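Long-range contacts in DspB (Aggregatibacter actinomycetemcomitans, PDB 1YHT), which probably hydrolyses terminal beta-linked N-acetylhexosamine residues of glycans as a family 20 glycoside hydrolase, an activity linked to biofilm release: residues Asp24-His28 and Leu52-Glu58; Ser117-Met121 and Asp147-Ile151; Ile157-Gln161 and Tyr198-Leu202. One frame throughout, in Å; residues are numbered along the deposited sequence.

Interaction 1. Residues Asp24-His28 and Leu52-Glu58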
ATOM      1  N   ASP A  24      -5.733  -2.219  -3.614  1.00  7.64           N
ATOM      2  CA  ASP A  24      -5.136  -3.520  -3.324  1.00  7.61           C
ATOM      3  C   ASP A  24      -5.537  -4.462  -4.446  1.00  7.94           C
ATOM      4  O   ASP A  24      -6.646  -4.975  -4.489  1.00  7.41           O
ATOM      5  CB  ASP A  24      -5.583  -4.011  -1.953  1.00  7.32           C
ATOM      6  CG  ASP A  24      -5.314  -5.486  -1.709  1.00  7.24           C
ATOM      7  OD1 ASP A  24      -4.502  -6.143  -2.415  1.00  7.58           O
ATOM      8  OD2 ASP A  24      -5.928  -6.006  -0.742  1.00  8.63           O
ATOM      9  N   ILE A  25      -4.597  -4.660  -5.355  1.00  9.02           N
ATOM     10  CA  ILE A  25      -4.797  -5.566  -6.456  1.00  9.12           C
ATOM     11  C   ILE A  25      -4.180  -6.921  -6.163  1.00  8.77           C
ATOM     12  O   ILE A  25      -4.260  -7.782  -6.985  1.00  8.44           O
ATOM     13  CB  ILE A  25      -4.315  -4.991  -7.819  1.00  9.93           C
ATOM     14  CG1 ILE A  25      -2.798  -4.796  -7.901  1.00  9.38           C
ATOM     15  CG2 ILE A  25      -5.078  -3.664  -8.124  1.00  9.51           C
ATOM     16  CD1 ILE A  25      -2.360  -4.386  -9.247  1.00 10.47           C
ATOM     17  N   ALA A  26      -3.619  -7.111  -4.971  1.00  8.61           N
ATOM     18  CA  ALA A  26      -3.039  -8.395  -4.597  1.00  8.43           C
ATOM     19  C   ALA A  26      -4.105  -9.372  -4.128  1.00  8.60           C
ATOM     20  O   ALA A  26      -4.039 -10.559  -4.419  1.00  9.38           O
ATOM     21  CB  ALA A  26      -1.992  -8.198  -3.500  1.00  8.77           C
ATOM     22  N   ARG A  27      -5.048  -8.883  -3.344  1.00  8.18           N
ATOM     23  CA  ARG A  27      -6.152  -9.702  -2.820  1.00  9.46           C
ATOM     24  C   ARG A  27      -7.350  -9.815  -3.777  1.00  9.47           C
ATOM     25  O   ARG A  27      -8.174 -10.709  -3.615  1.00 10.23           O
ATOM     26  CB  ARG A  27      -6.662  -9.121  -1.503  1.00  8.63           C
ATOM     27  CG  ARG A  27      -5.794  -9.455  -0.277  1.00 10.21           C
ATOM     28  CD  ARG A  27      -4.344  -8.947  -0.362  1.00 10.37           C
ATOM     29  NE  ARG A  27      -3.790  -9.068   0.988  1.00 10.93           N
ATOM     30  CZ  ARG A  27      -3.960  -8.183   1.953  1.00 12.91           C
ATOM     31  NH1 ARG A  27      -4.561  -7.039   1.699  1.00 12.19           N
ATOM     32  NH2 ARG A  27      -3.497  -8.433   3.179  1.00 13.30           N
ATOM     33  N   HIS A  28      -7.510  -8.832  -4.658  1.00  9.51           N
ATOM     34  CA  HIS A  28      -8.574  -8.856  -5.674  1.00 10.37           C
ATOM     35  C   HIS A  28      -8.049  -8.170  -6.955  1.00 10.62           C
ATOM     36  O   HIS A  28      -7.501  -7.078  -6.871  1.00 11.59           O
ATOM     37  CB  HIS A  28      -9.823  -8.111  -5.218  1.00 10.28           C
ATOM     38  CG  HIS A  28     -11.032  -8.420  -6.059  1.00 12.20           C
ATOM     39  ND1 HIS A  28     -11.264  -7.830  -7.288  1.00 16.72           N
ATOM     40  CD2 HIS A  28     -12.024  -9.318  -5.882  1.00 10.90           C
ATOM     41  CE1 HIS A  28     -12.374  -8.332  -7.811  1.00 15.43           C
ATOM     42  NE2 HIS A  28     -12.854  -9.236  -6.976  1.00 14.06           N
ATOM     43  N   LEU A  52      -0.544   1.706  -5.679  1.00  7.04           N
ATOM     44  CA  LEU A  52      -0.845   0.367  -6.190  1.00  7.27           C
ATOM     45  C   LEU A  52      -0.242  -0.688  -5.318  1.00  6.41           C
ATOM     46  O   LEU A  52       0.974  -0.963  -5.393  1.00  5.01           O
ATOM     47  CB  LEU A  52      -0.343   0.189  -7.605  1.00  7.42           C
ATOM     48  CG  LEU A  52      -1.035  -0.930  -8.391  1.00 11.53           C
ATOM     49  CD1 LEU A  52      -2.534  -0.601  -8.645  1.00 15.23           C
ATOM     50  CD2 LEU A  52      -0.323  -1.217  -9.709  1.00 11.66           C
ATOM     51  N   HIS A  53      -1.109  -1.296  -4.500  1.00  5.73           N
ATOM     52  CA  HIS A  53      -0.716  -2.380  -3.576  1.00  6.18           C
ATOM     53  C   HIS A  53      -0.885  -3.697  -4.314  1.00  6.17           C
ATOM     54  O   HIS A  53      -1.920  -4.347  -4.181  1.00  5.66           O
ATOM     55  CB  HIS A  53      -1.584  -2.294  -2.301  1.00  5.93           C
ATOM     56  CG  HIS A  53      -1.154  -3.225  -1.200  1.00  6.00           C
ATOM     57  ND1 HIS A  53      -0.314  -2.835  -0.176  1.00  7.15           N
ATOM     58  CD2 HIS A  53      -1.465  -4.519  -0.960  1.00  6.39           C
ATOM     59  CE1 HIS A  53      -0.120  -3.861   0.639  1.00  8.07           C
ATOM     60  NE2 HIS A  53      -0.810  -4.897   0.185  1.00  5.57           N
ATOM     61  N   PHE A  54       0.138  -4.074  -5.092  1.00  5.34           N
ATOM     62  CA  PHE A  54       0.105  -5.235  -6.025  1.00  5.35           C
ATOM     63  C   PHE A  54       0.758  -6.504  -5.488  1.00  6.70           C
ATOM     64  O   PHE A  54       0.712  -7.545  -6.145  1.00  5.86           O
ATOM     65  CB  PHE A  54       0.748  -4.883  -7.405  1.00  5.92           C
ATOM     66  CG  PHE A  54       2.204  -4.509  -7.330  1.00  5.01           C
ATOM     67  CD1 PHE A  54       3.196  -5.485  -7.307  1.00  3.86           C
ATOM     68  CD2 PHE A  54       2.579  -3.194  -7.271  1.00  4.27           C
ATOM     69  CE1 PHE A  54       4.508  -5.136  -7.194  1.00  7.87           C
ATOM     70  CE2 PHE A  54       3.897  -2.858  -7.162  1.00  7.99           C
ATOM     71  CZ  PHE A  54       4.861  -3.833  -7.136  1.00  7.79           C
ATOM     72  N   SER A  55       1.355  -6.416  -4.289  1.00  6.64           N
ATOM     73  CA  SER A  55       2.114  -7.529  -3.728  1.00  7.37           C
ATOM     74  C   SER A  55       1.680  -7.744  -2.242  1.00  7.49           C
ATOM     75  O   SER A  55       1.736  -6.819  -1.421  1.00  7.14           O
ATOM     76  CB  SER A  55       3.602  -7.244  -3.832  1.00  7.26           C
ATOM     77  OG  SER A  55       4.381  -8.244  -3.180  1.00 11.16           O
ATOM     78  N   ASP A  56       1.236  -8.956  -1.927  1.00  7.28           N
ATOM     79  CA  ASP A  56       0.875  -9.287  -0.545  1.00  8.46           C
ATOM     80  C   ASP A  56       0.981 -10.800  -0.388  1.00  8.29           C
ATOM     81  O   ASP A  56       1.610 -11.448  -1.201  1.00  7.94           O
ATOM     82  CB  ASP A  56      -0.523  -8.736  -0.164  1.00  7.99           C
ATOM     83  CG  ASP A  56      -0.609  -8.302   1.303  1.00  8.28           C
ATOM     84  OD1 ASP A  56      -0.529  -9.226   2.168  1.00  8.20           O
ATOM     85  OD2 ASP A  56      -0.715  -7.046   1.619  1.00  8.07           O
ATOM     86  N   HIS A  57       0.355 -11.380   0.628  1.00  8.96           N
ATOM     87  CA  HIS A  57       0.433 -12.817   0.808  1.00  8.57           C
ATOM     88  C   HIS A  57      -0.209 -13.626  -0.320  1.00  8.90           C
ATOM     89  O   HIS A  57       0.355 -14.618  -0.762  1.00  8.43           O
ATOM     90  CB  HIS A  57      -0.235 -13.246   2.109  1.00  9.60           C
ATOM     91  CG  HIS A  57       0.345 -12.628   3.324  1.00  7.13           C
ATOM     92  ND1 HIS A  57       1.617 -12.917   3.758  1.00  9.66           N
ATOM     93  CD2 HIS A  57      -0.208 -11.835   4.270  1.00  7.82           C
ATOM     94  CE1 HIS A  57       1.835 -12.302   4.905  1.00 10.40           C
ATOM     95  NE2 HIS A  57       0.744 -11.649   5.248  1.00  8.40           N
ATOM     96  N   GLU A  58      -1.317 -13.133  -0.850  1.00  9.86           N
ATOM     97  CA  GLU A  58      -2.167 -13.918  -1.713  1.00 10.18           C
ATOM     98  C   GLU A  58      -1.681 -13.891  -3.170  1.00  9.90           C
ATOM     99  O   GLU A  58      -1.918 -14.858  -3.913  1.00  9.28           O
ATOM    100  CB  GLU A  58      -3.609 -13.403  -1.652  1.00 10.72           C
ATOM    101  CG  GLU A  58      -4.340 -13.611  -0.320  1.00 12.26           C
ATOM    102  CD  GLU A  58      -3.988 -12.587   0.727  1.00 12.34           C
ATOM    103  OE1 GLU A  58      -3.110 -11.740   0.504  1.00 12.28           O
ATOM    104  OE2 GLU A  58      -4.592 -12.630   1.802  1.00 14.61           O
TER
HETATM  105  O   HOH W   1      -3.492 -11.318   3.794  1.00 12.42           O
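Arg27 meets Asp56 and Glu58 in two different geometries, and with Ile25 and Ala26 it makes up most of what the 24-28 loop contributes to this contact. Its NE lies 2.8 Å from Glu58 OE1, a hydrogen-bonded salt bridge in which the acceptor sits near the guanidinium plane while the carboxylate is turned 75° against it. Asp56 instead stacks over one guanidinium face, the planes only 25° apart, and Arg27 NH2 to Asp56 OD1 is 3.2 Å. A third carboxylate meets another edge, with Arg27 NH1 3.0 Å from Asp24 OD2, and a water joins NH2 to Glu58 OE2. Held at two edges and on a face, the guanidinium has little freedom to rotate. Asp56 is fixed by His53, whose NE2 donates in the ring plane to the anti lone pair of Asp56 OD2 at 2.6 Å.

Ala26 brings its methyl against the 52-58 segment: CB is 3.7 Å from Asp56 CB. Ala26 N donates to Asp24 OD1 as an Asx turn, and Arg27 N donates to the same oxygen from the same face of the carboxylate. Ile25 closes the apolar end. CG1 stands between its backbone N and carbonyl carbon (chi1 67°), which carries it to 3.6 Å from Phe54 CB, and CD1 continues to 3.8 Å from Leu52 CD2. Ile25 N donates to His53 O at 2.9 Å, continuing the parallel pairing of Asp24 with His53.

His53 ND1 is hydrogen-bonded to Glu114 OE1, and Trp330 meets the ring edge-to-face. A glycerol, probably from the crystallisation liquor, makes a weak hydrogen bond with Arg27 NH1. The network lies at the C-terminal ends of adjacent parallel TIM-barrel strands 18-24 and 49-53, where such enzymes carry their active site, consistent with a place in or near it.

Interaction 2. Residues Ser117-Met121 and Asp147-Ile151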
ATOM      1  N   SER A 117       7.106  -5.234   2.544  1.00  8.47           N
ATOM      2  CA  SER A 117       8.076  -6.031   3.299  1.00  8.26           C
ATOM      3  C   SER A 117       8.228  -5.358   4.654  1.00  9.54           C
ATOM      4  O   SER A 117       7.847  -4.185   4.821  1.00  8.76           O
ATOM      5  CB  SER A 117       9.405  -6.167   2.575  1.00  7.97           C
ATOM      6  OG  SER A 117      10.293  -5.087   2.813  1.00 11.15           O
ATOM      7  N   PRO A 118       8.771  -6.098   5.652  1.00  9.43           N
ATOM      8  CA  PRO A 118       9.243  -7.478   5.611  1.00  9.41           C
ATOM      9  C   PRO A 118       8.183  -8.556   5.678  1.00  9.26           C
ATOM     10  O   PRO A 118       8.512  -9.721   5.431  1.00  9.46           O
ATOM     11  CB  PRO A 118      10.115  -7.587   6.892  1.00 11.03           C
ATOM     12  CG  PRO A 118       9.608  -6.607   7.786  1.00  9.75           C
ATOM     13  CD  PRO A 118       8.999  -5.483   6.961  1.00 10.14           C
ATOM     14  N   ASN A 119       6.955  -8.198   6.053  1.00  8.95           N
ATOM     15  CA  ASN A 119       5.827  -9.145   6.063  1.00  8.61           C
ATOM     16  C   ASN A 119       5.021  -8.952   4.750  1.00  8.84           C
ATOM     17  O   ASN A 119       5.519  -8.306   3.818  1.00  5.87           O
ATOM     18  CB  ASN A 119       5.025  -8.950   7.376  1.00  8.74           C
ATOM     19  CG  ASN A 119       4.380 -10.258   7.913  1.00 10.21           C
ATOM     20  OD1 ASN A 119       4.752 -10.794   9.009  1.00 13.39           O
ATOM     21  ND2 ASN A 119       3.398 -10.767   7.177  1.00  6.09           N
ATOM     22  N   HIS A 120       3.802  -9.491   4.674  1.00  8.83           N
ATOM     23  CA  HIS A 120       2.902  -9.233   3.545  1.00  9.34           C
ATOM     24  C   HIS A 120       3.611  -9.486   2.196  1.00  9.76           C
ATOM     25  O   HIS A 120       3.475  -8.726   1.225  1.00  9.08           O
ATOM     26  CB  HIS A 120       2.319  -7.821   3.668  1.00  8.62           C
ATOM     27  CG  HIS A 120       1.263  -7.694   4.728  1.00  6.90           C
ATOM     28  ND1 HIS A 120       0.011  -8.257   4.593  1.00  7.51           N
ATOM     29  CD2 HIS A 120       1.272  -7.085   5.944  1.00  6.34           C
ATOM     30  CE1 HIS A 120      -0.701  -8.007   5.684  1.00  8.66           C
ATOM     31  NE2 HIS A 120       0.031  -7.277   6.512  1.00  6.33           N
ATOM     32  N   MET A 121       4.362 -10.594   2.129  1.00 10.33           N
ATOM     33  CA  MET A 121       5.146 -10.896   0.918  1.00  9.42           C
ATOM     34  C   MET A 121       5.208 -12.348   0.556  1.00  9.36           C
ATOM     35  O   MET A 121       6.123 -12.769  -0.150  1.00 10.20           O
ATOM     36  CB  MET A 121       6.551 -10.257   0.995  1.00 10.32           C
ATOM     37  CG  MET A 121       7.434 -10.684   2.128  1.00  8.52           C
ATOM     38  SD  MET A 121       9.074  -9.926   2.162  1.00 10.43           S
ATOM     39  CE  MET A 121       9.566 -10.089   0.450  1.00  8.60           C
ATOM     40  N   ASP A 147       7.288 -15.915   8.034  1.00 19.07           N
ATOM     41  CA  ASP A 147       6.511 -15.086   7.112  1.00 17.85           C
ATOM     42  C   ASP A 147       7.191 -13.746   6.800  1.00 16.80           C
ATOM     43  O   ASP A 147       6.542 -12.791   6.321  1.00 15.75           O
ATOM     44  CB  ASP A 147       5.087 -14.885   7.654  1.00 17.34           C
ATOM     45  CG  ASP A 147       5.052 -14.213   9.025  1.00 17.31           C
ATOM     46  OD1 ASP A 147       6.091 -14.138   9.719  1.00 16.81           O
ATOM     47  OD2 ASP A 147       3.952 -13.779   9.414  1.00 20.44           O
ATOM     48  N   GLU A 148       8.496 -13.655   7.079  1.00 15.07           N
ATOM     49  CA  GLU A 148       9.208 -12.413   6.815  1.00 13.29           C
ATOM     50  C   GLU A 148      10.598 -12.624   6.227  1.00 12.83           C
ATOM     51  O   GLU A 148      11.307 -13.580   6.562  1.00 11.58           O
ATOM     52  CB  GLU A 148       9.289 -11.572   8.074  1.00 12.68           C
ATOM     53  CG  GLU A 148       7.946 -11.207   8.687  1.00 12.04           C
ATOM     54  CD  GLU A 148       8.093 -10.259   9.862  1.00 13.12           C
ATOM     55  OE1 GLU A 148       9.214  -9.796  10.118  1.00 14.31           O
ATOM     56  OE2 GLU A 148       7.089  -9.934  10.510  1.00 10.70           O
ATOM     57  N   ILE A 149      10.980 -11.684   5.371  1.00 11.36           N
ATOM     58  CA  ILE A 149      12.337 -11.590   4.884  1.00 11.76           C
ATOM     59  C   ILE A 149      13.245 -11.280   6.070  1.00 10.91           C
ATOM     60  O   ILE A 149      12.807 -10.619   7.054  1.00  8.53           O
ATOM     61  CB  ILE A 149      12.450 -10.477   3.778  1.00 12.56           C
ATOM     62  CG1 ILE A 149      13.677 -10.706   2.877  1.00 16.96           C
ATOM     63  CG2 ILE A 149      12.535  -9.121   4.397  1.00 11.62           C
ATOM     64  CD1 ILE A 149      13.436 -11.612   1.743  1.00 20.86           C
ATOM     65  N   ASP A 150      14.501 -11.735   5.997  1.00  9.30           N
ATOM     66  CA  ASP A 150      15.466 -11.411   7.053  1.00  9.18           C
ATOM     67  C   ASP A 150      16.059 -10.036   6.877  1.00  9.96           C
ATOM     68  O   ASP A 150      17.000  -9.853   6.094  1.00  9.36           O
ATOM     69  CB  ASP A 150      16.605 -12.424   7.072  1.00 10.34           C
ATOM     70  CG  ASP A 150      17.495 -12.282   8.284  1.00 11.68           C
ATOM     71  OD1 ASP A 150      17.449 -11.246   9.021  1.00 10.90           O
ATOM     72  OD2 ASP A 150      18.296 -13.209   8.441  1.00 11.97           O
ATOM     73  N   ILE A 151      15.548  -9.075   7.639  1.00  9.32           N
ATOM     74  CA  ILE A 151      15.970  -7.654   7.463  1.00 10.87           C
ATOM     75  C   ILE A 151      17.427  -7.370   7.915  1.00 11.27           C
ATOM     76  O   ILE A 151      18.013  -6.274   7.646  1.00 12.31           O
ATOM     77  CB  ILE A 151      14.986  -6.718   8.187  1.00 10.43           C
ATOM     78  CG1 ILE A 151      14.895  -7.073   9.684  1.00  9.90           C
ATOM     79  CG2 ILE A 151      13.568  -6.776   7.532  1.00  9.99           C
ATOM     80  CD1 ILE A 151      14.094  -6.058  10.488  1.00 13.49           C
TER
HETATM   81  O   HOH W   2       5.030 -12.684   4.024  1.00 11.57           O
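Pro118 packs on Ile149 and Ile151 in a buried loop-to-loop contact, mixed apolar and polar, between the turn leaving strand 110-117 and the segment that leads into helix 154-171. The proline, preceded by a cis peptide bond, sets CB 3.6 Å from Ile151 CG2 and 3.8 Å from Ile149 CG2, so both methyls meet the same ring atom. Its carbonyl works as well: Ile149 N donates to Pro118 O at 3.2 Å, in the carbonyl plane and on a lone pair, and Glu148 CA adds a C-H...O contact to the same oxygen at 3.1 Å. Both loops belong to the long beta-alpha-beta crossover between strands 110-117 and 177-181 of the TIM barrel, which carries two extra helices, 122-132 and 134-140. Met121, at the N-cap position of the first of these, reaches across almost at a right angle to Ile149, with Met121 SD 3.8 Å from Ile149 CB. Asn119 lies against Asp147 and Glu148, its amide plane steeply turned to both carboxylates. A water bridges the backbones, accepting from Met121 N at 2.9 Å and donating to Asp147 O at 2.8 Å. Glu148 runs alongside Pro118, its OE2 bonded to the backbone N of Gly186.

Interaction 3. Residues Ile157-Gln161 and Tyr198-Leu202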
ATOM      1  N   ILE A 157      18.680  -8.019   1.750  1.00  9.20           N
ATOM      2  CA  ILE A 157      18.584  -6.622   1.330  1.00  9.10           C
ATOM      3  C   ILE A 157      18.936  -6.450  -0.154  1.00  8.09           C
ATOM      4  O   ILE A 157      18.216  -5.783  -0.899  1.00  8.08           O
ATOM      5  CB  ILE A 157      19.463  -5.725   2.200  1.00  8.86           C
ATOM      6  CG1 ILE A 157      18.978  -5.842   3.637  1.00 11.32           C
ATOM      7  CG2 ILE A 157      19.414  -4.262   1.723  1.00  8.58           C
ATOM      8  CD1 ILE A 157      19.970  -5.265   4.694  1.00 12.79           C
ATOM      9  N   THR A 158      20.015  -7.083  -0.583  1.00  8.76           N
ATOM     10  CA  THR A 158      20.393  -7.104  -1.990  1.00  7.97           C
ATOM     11  C   THR A 158      19.248  -7.658  -2.866  1.00  7.69           C
ATOM     12  O   THR A 158      18.912  -7.099  -3.875  1.00  7.20           O
ATOM     13  CB  THR A 158      21.681  -7.921  -2.183  1.00  7.93           C
ATOM     14  OG1 THR A 158      22.772  -7.272  -1.488  1.00  9.88           O
ATOM     15  CG2 THR A 158      22.077  -8.008  -3.698  1.00  7.72           C
ATOM     16  N   PHE A 159      18.679  -8.788  -2.476  1.00  8.10           N
ATOM     17  CA  PHE A 159      17.550  -9.357  -3.197  1.00  7.72           C
ATOM     18  C   PHE A 159      16.364  -8.388  -3.336  1.00  8.35           C
ATOM     19  O   PHE A 159      15.839  -8.191  -4.450  1.00  7.92           O
ATOM     20  CB  PHE A 159      17.057 -10.645  -2.543  1.00  8.24           C
ATOM     21  CG  PHE A 159      15.770 -11.107  -3.113  1.00  8.12           C
ATOM     22  CD1 PHE A 159      15.753 -11.761  -4.335  1.00 12.25           C
ATOM     23  CD2 PHE A 159      14.565 -10.795  -2.491  1.00  9.88           C
ATOM     24  CE1 PHE A 159      14.530 -12.157  -4.929  1.00 12.38           C
ATOM     25  CE2 PHE A 159      13.358 -11.152  -3.079  1.00 11.91           C
ATOM     26  CZ  PHE A 159      13.345 -11.857  -4.303  1.00 12.00           C
ATOM     27  N   MET A 160      15.959  -7.798  -2.209  1.00  7.49           N
ATOM     28  CA  MET A 160      14.874  -6.823  -2.148  1.00  7.97           C
ATOM     29  C   MET A 160      15.138  -5.679  -3.101  1.00  7.47           C
ATOM     30  O   MET A 160      14.243  -5.297  -3.839  1.00  7.72           O
ATOM     31  CB  MET A 160      14.664  -6.246  -0.737  1.00  8.22           C
ATOM     32  CG  MET A 160      13.925  -7.164   0.177  1.00 11.90           C
ATOM     33  SD  MET A 160      12.376  -7.800  -0.476  1.00 16.39           S
ATOM     34  CE  MET A 160      11.435  -6.343  -0.804  1.00 14.68           C
ATOM     35  N   GLN A 161      16.363  -5.176  -3.061  1.00  6.11           N
ATOM     36  CA  GLN A 161      16.752  -4.074  -3.882  1.00  6.18           C
ATOM     37  C   GLN A 161      16.767  -4.437  -5.380  1.00  5.94           C
ATOM     38  O   GLN A 161      16.381  -3.640  -6.173  1.00  6.33           O
ATOM     39  CB  GLN A 161      18.096  -3.557  -3.424  1.00  6.13           C
ATOM     40  CG  GLN A 161      17.946  -2.719  -2.124  1.00  6.80           C
ATOM     41  CD  GLN A 161      19.291  -2.218  -1.619  1.00  9.08           C
ATOM     42  OE1 GLN A 161      20.339  -2.601  -2.145  1.00  7.62           O
ATOM     43  NE2 GLN A 161      19.261  -1.358  -0.597  1.00  6.51           N
ATOM     44  N   TYR A 198      17.052  -1.249   8.190  1.00 10.21           N
ATOM     45  CA  TYR A 198      16.535  -1.820   6.946  1.00 10.17           C
ATOM     46  C   TYR A 198      15.784  -0.725   6.156  1.00 10.35           C
ATOM     47  O   TYR A 198      16.035  -0.510   4.992  1.00  9.97           O
ATOM     48  CB  TYR A 198      15.598  -2.990   7.312  1.00 11.25           C
ATOM     49  CG  TYR A 198      14.862  -3.663   6.154  1.00 11.06           C
ATOM     50  CD1 TYR A 198      15.541  -4.504   5.260  1.00  9.89           C
ATOM     51  CD2 TYR A 198      13.487  -3.468   5.965  1.00 10.46           C
ATOM     52  CE1 TYR A 198      14.874  -5.117   4.190  1.00  9.09           C
ATOM     53  CE2 TYR A 198      12.813  -4.069   4.880  1.00 10.43           C
ATOM     54  CZ  TYR A 198      13.512  -4.902   4.001  1.00 11.51           C
ATOM     55  OH  TYR A 198      12.863  -5.523   2.939  1.00  9.69           O
ATOM     56  N   ALA A 199      14.867  -0.043   6.814  1.00 10.74           N
ATOM     57  CA  ALA A 199      14.045   0.965   6.136  1.00 11.14           C
ATOM     58  C   ALA A 199      14.938   2.123   5.664  1.00 10.61           C
ATOM     59  O   ALA A 199      14.763   2.628   4.558  1.00 11.55           O
ATOM     60  CB  ALA A 199      12.936   1.465   7.045  1.00 11.18           C
ATOM     61  N   ASN A 200      15.911   2.513   6.476  1.00  9.84           N
ATOM     62  CA  ASN A 200      16.832   3.558   6.061  1.00 10.20           C
ATOM     63  C   ASN A 200      17.595   3.121   4.812  1.00  9.44           C
ATOM     64  O   ASN A 200      17.721   3.902   3.875  1.00  9.46           O
ATOM     65  CB  ASN A 200      17.779   3.972   7.204  1.00  9.82           C
ATOM     66  CG  ASN A 200      17.148   4.939   8.177  1.00 11.74           C
ATOM     67  OD1 ASN A 200      16.104   5.519   7.893  1.00  8.63           O
ATOM     68  ND2 ASN A 200      17.795   5.143   9.340  1.00 11.45           N
ATOM     69  N   LYS A 201      18.051   1.877   4.773  1.00  8.89           N
ATOM     70  CA  LYS A 201      18.845   1.399   3.618  1.00 10.24           C
ATOM     71  C   LYS A 201      18.041   1.444   2.319  1.00 10.54           C
ATOM     72  O   LYS A 201      18.538   1.839   1.240  1.00  9.11           O
ATOM     73  CB  LYS A 201      19.421   0.005   3.856  1.00  9.44           C
ATOM     74  CG  LYS A 201      20.706   0.027   4.670  1.00 12.03           C
ATOM     75  CD  LYS A 201      21.152  -1.362   5.051  1.00 12.84           C
ATOM     76  CE  LYS A 201      22.535  -1.349   5.712  1.00 17.04           C
ATOM     77  NZ  LYS A 201      23.042  -2.741   5.900  1.00 18.55           N
ATOM     78  N   LEU A 202      16.774   1.079   2.469  1.00 11.06           N
ATOM     79  CA  LEU A 202      15.809   1.103   1.361  1.00 10.70           C
ATOM     80  C   LEU A 202      15.566   2.548   0.885  1.00 10.08           C
ATOM     81  O   LEU A 202      15.607   2.829  -0.323  1.00 10.05           O
ATOM     82  CB  LEU A 202      14.536   0.362   1.795  1.00 10.80           C
ATOM     83  CG  LEU A 202      14.385  -1.128   1.459  1.00 12.77           C
ATOM     84  CD1 LEU A 202      15.627  -2.045   1.496  1.00 13.02           C
ATOM     85  CD2 LEU A 202      13.161  -1.756   2.038  1.00 12.57           C
TER
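Ile157 and Tyr198 reach past one another from facing helices, their side chains antiparallel in direction. The short helical segments 157-161 and 198-202 run at 40° to one another with their axes 11.3 Å apart, a separation that side chains must fill; no hydrogen bond crosses between them.

Ile157 makes the largest single contribution. Its CG1 comes to the edge of the Tyr198 ring, 4.0 Å from CD1, so the aliphatic branch meets the rim and not the face. The same branch carries CD1 on to the extended Lys201 chain, which it crosses at about a right angle, 4.1 Å from Lys201 CD. On its other branch, CG2 is 4.4 Å from Leu202 CD1, a looser touch.

Tyr198 has CG opposite its backbone N (chi1 175°), which sends the ring across the gap to Met160. The two side chains meet nearly at right angles: Met160 CG lies close to the ring plane, 3.4 Å from Tyr198 OH. Beyond CG the methionine bends twice, at chi2 and chi3, and both SD and CE remain near the hydroxyl. That hydroxyl finds its polar partner outside the helices, in a hydrogen bond with Ser117 OG. Leu202 CD1, from the same helix as the tyrosine, rests over one ring face, offset toward the rim. One turn on from Ile157, the extended Gln161 brings NE2 to 4.2 Å from Leu202 CD1.

In the fold, helices 154-171 and 192-208 come before and after strand 177-181 and pack side by side outside the barrel. Met160 faces strand 110-117 through Leu115 and Ser117, whereas Phe159 turns to helices 122-132 and 134-140.

From the N terminus the three contacts follow in series, none nesting in or crossing another. Interaction 1 closes the excursion through helix 32-44 between neighbouring strands 18-24 and 49-53. Interaction 2 closes the detour through helices 122-132 and 134-140, and interaction 3 spans the rest of helix 154-171, strand 177-181 and the start of helix 192-208. Interactions 1 and 2 meet where Asp56 OD1 lies 2.7 Å from His120 ND1, a probable hydrogen bond. Interactions 2 and 3 meet through Ile151 and Tyr198 and through Met121 and Met160. Interactions 1 and 3 do not touch, their nearest atoms about 8 Å apart; interaction 2 bridges barrel mouth and outer helices.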